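Local atomic coordinates of ATP-citrate lyase beta-subunit (Chlorobium limicola, PDB entry 6HXJ), a protein that probably takes part in the ATP- and CoA-dependent cleavage of citrate to oxaloacetate and acetyl-CoA, as a subunit of ATP-citrate lyase. Residues W354-G359 / M386-I391. Numbering follows the deposited sequence.
Sequences WVRRGG and MPMTDI
Arg-356 reaches from the end of strand 352-356 to the backbone of segment 386-391, where its NE donates a hydrogen bond to Met-386 O of 2.9 Å. The N-H...O angle is 157° and the oxygen lies near the guanidinium plane, so the bond is made at the group's edge. Met-388 CA lies over one face, near its margin, 3.6 Å from the guanidinium plane of Arg-356. The Met-388 side chain crosses that of Arg-356 at about a right angle, with Met-388 CG 3.8 Å from Arg-356 NH1. With CG anti to the backbone N (chi1 -170°), Arg-356 CG comes 3.9 Å from Met-386 CG, and the bend at chi2 (-88°) then carries NE to the carbonyl.

At the root of the same arginine the contact becomes apolar. Ile-391, which opens helix 391-397, brings CD1 to 3.7 Å from Arg-356 CB, with Ile-391 CG2 also beside that carbon, and Ile-391 CD1 is 4.2 Å from Trp-354 CB. Trp-354 and Arg-356, two residues apart on the strand, thus both direct their CB atoms at segment 386-391, whereas that of Val-355 points away.

The remaining guanidinium nitrogens are held elsewhere: NH2 by Arg-384 O, NH1 by Gly-320 O and by a salt bridge to an acidic side chain of the chain of another protein. A methionine in place of Arg-356 would probably leave Met-386 O, Gly-320 O and Arg-384 O without these donors and the acidic side chain of the other protein without this partner.

Strand 352-356 is parallel to its neighbours 315-318 and 378-382. The contact thus lies at the C-terminal end of a parallel strand, beside the loop leading into the last helix, an arrangement of the alpha/beta domain found in the succinyl-CoA synthetase family, here at a subunit interface.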
loop_
_atom_site.group_PDB
_atom_site.type_symbol
_atom_site.label_atom_id
_atom_site.label_comp_id
_atom_site.label_asym_id
_atom_site.label_seq_id
_atom_site.Cartn_x
_atom_site.Cartn_y
_atom_site.Cartn_z
ATOM N N TRP A 354 -16.897 -35.825 49.436
ATOM C CA TRP A 354 -17.810 -34.849 50.042
ATOM C C TRP A 354 -17.464 -33.464 49.520
ATOM O O TRP A 354 -16.358 -32.972 49.750
ATOM C CB TRP A 354 -17.737 -34.903 51.580
ATOM C CG TRP A 354 -17.986 -36.271 52.147
ATOM C CD1 TRP A 354 -17.063 -37.249 52.385
ATOM C CD2 TRP A 354 -19.256 -36.826 52.485
ATOM N NE1 TRP A 354 -17.678 -38.371 52.880
ATOM C CE2 TRP A 354 -19.027 -38.139 52.960
ATOM C CE3 TRP A 354 -20.573 -36.324 52.475
ATOM C CZ2 TRP A 354 -20.066 -38.967 53.406
ATOM C CZ3 TRP A 354 -21.602 -37.143 52.915
ATOM C CH2 TRP A 354 -21.346 -38.449 53.376
ATOM N N VAL A 355 -18.394 -32.859 48.777
ATOM C CA VAL A 355 -18.213 -31.555 48.160
ATOM C C VAL A 355 -19.144 -30.520 48.792
ATOM O O VAL A 355 -20.347 -30.762 48.927
ATOM C CB VAL A 355 -18.371 -31.619 46.606
ATOM C CG1 VAL A 355 -18.079 -30.272 45.952
ATOM C CG2 VAL A 355 -17.474 -32.687 46.006
ATOM N N ARG A 356 -18.573 -29.380 49.187
ATOM C CA ARG A 356 -19.300 -28.213 49.695
ATOM C C ARG A 356 -18.492 -27.004 49.259
ATOM O O ARG A 356 -17.336 -26.851 49.663
ATOM C CB ARG A 356 -19.529 -28.242 51.225
ATOM C CG ARG A 356 -20.494 -27.171 51.730
ATOM C CD ARG A 356 -19.776 -25.869 52.036
ATOM N NE ARG A 356 -20.681 -24.838 52.532
ATOM C CZ ARG A 356 -20.383 -23.548 52.602
ATOM N NH1 ARG A 356 -19.197 -23.106 52.187
ATOM N NH2 ARG A 356 -21.274 -22.683 53.068
ATOM N N ARG A 357 -19.081 -26.163 48.415
ATOM C CA ARG A 357 -18.382 -25.019 47.873
ATOM C C ARG A 357 -19.335 -23.896 47.410
ATOM O O ARG A 357 -20.511 -24.120 47.106
ATOM C CB ARG A 357 -17.468 -25.491 46.724
ATOM C CG ARG A 357 -16.498 -24.466 46.129
ATOM C CD ARG A 357 -15.430 -23.985 47.087
ATOM N NE ARG A 357 -14.356 -23.285 46.379
ATOM C CZ ARG A 357 -13.782 -22.157 46.793
ATOM N NH1 ARG A 357 -14.173 -21.580 47.926
ATOM N NH2 ARG A 357 -12.803 -21.601 46.082
ATOM N N GLY A 358 -18.787 -22.687 47.385
ATOM C CA GLY A 358 -19.404 -21.470 46.871
ATOM C C GLY A 358 -18.349 -20.618 46.195
ATOM O O GLY A 358 -17.150 -20.821 46.432
ATOM N N GLY A 359 -18.762 -19.700 45.334
ATOM C CA GLY A 359 -17.809 -18.833 44.649
ATOM C C GLY A 359 -18.174 -18.542 43.215
ATOM O O GLY A 359 -19.155 -19.086 42.718
ATOM N N MET A 386 -25.675 -25.800 53.162
ATOM C CA MET A 386 -25.010 -26.764 54.028
ATOM C C MET A 386 -23.907 -25.982 54.774
ATOM O O MET A 386 -22.989 -25.494 54.104
ATOM C CB MET A 386 -24.402 -27.881 53.163
ATOM C CG MET A 386 -23.337 -28.744 53.853
ATOM S SD MET A 386 -23.913 -29.700 55.295
ATOM C CE MET A 386 -24.977 -30.927 54.475
ATOM N N PRO A 387 -23.979 -25.808 56.131
ATOM C CA PRO A 387 -22.913 -25.073 56.845
ATOM C C PRO A 387 -21.568 -25.682 56.435
ATOM O O PRO A 387 -21.485 -26.881 56.195
ATOM C CB PRO A 387 -23.335 -25.180 58.315
ATOM C CG PRO A 387 -24.786 -25.387 58.261
ATOM C CD PRO A 387 -25.007 -26.271 57.080
ATOM N N MET A 388 -20.545 -24.820 56.265
ATOM C CA MET A 388 -19.197 -25.127 55.763
ATOM C C MET A 388 -18.551 -26.459 56.201
ATOM O O MET A 388 -18.319 -27.329 55.347
ATOM C CB MET A 388 -18.216 -24.009 56.133
ATOM C CG MET A 388 -17.003 -23.979 55.227
ATOM S SD MET A 388 -15.766 -22.734 55.598
ATOM C CE MET A 388 -14.930 -23.424 56.989
ATOM N N THR A 389 -18.256 -26.605 57.514
ATOM C CA THR A 389 -17.582 -27.764 58.106
ATOM C C THR A 389 -18.580 -28.857 58.509
ATOM O O THR A 389 -18.168 -29.825 59.161
ATOM C CB THR A 389 -16.694 -27.343 59.286
ATOM O OG1 THR A 389 -17.470 -26.540 60.172
ATOM C CG2 THR A 389 -15.450 -26.573 58.846
ATOM N N ASP A 390 -19.874 -28.741 58.123
ATOM C CA ASP A 390 -20.859 -29.761 58.510
ATOM C C ASP A 390 -20.835 -30.979 57.598
ATOM O O ASP A 390 -21.465 -31.980 57.931
ATOM C CB ASP A 390 -22.262 -29.195 58.685
ATOM C CG ASP A 390 -22.451 -28.454 60.004
ATOM O OD1 ASP A 390 -21.438 -28.245 60.732
ATOM O OD2 ASP A 390 -23.612 -28.104 60.327
ATOM N N ILE A 391 -20.037 -30.952 56.513
ATOM C CA ILE A 391 -19.841 -32.135 55.665
ATOM C C ILE A 391 -18.925 -33.131 56.377
ATOM O O ILE A 391 -19.024 -34.326 56.122
ATOM C CB ILE A 391 -19.380 -31.830 54.217
ATOM C CG1 ILE A 391 -18.142 -30.895 54.168
ATOM C CG2 ILE A 391 -20.550 -31.294 53.390
ATOM C CD1 ILE A 391 -17.388 -30.873 52.823
#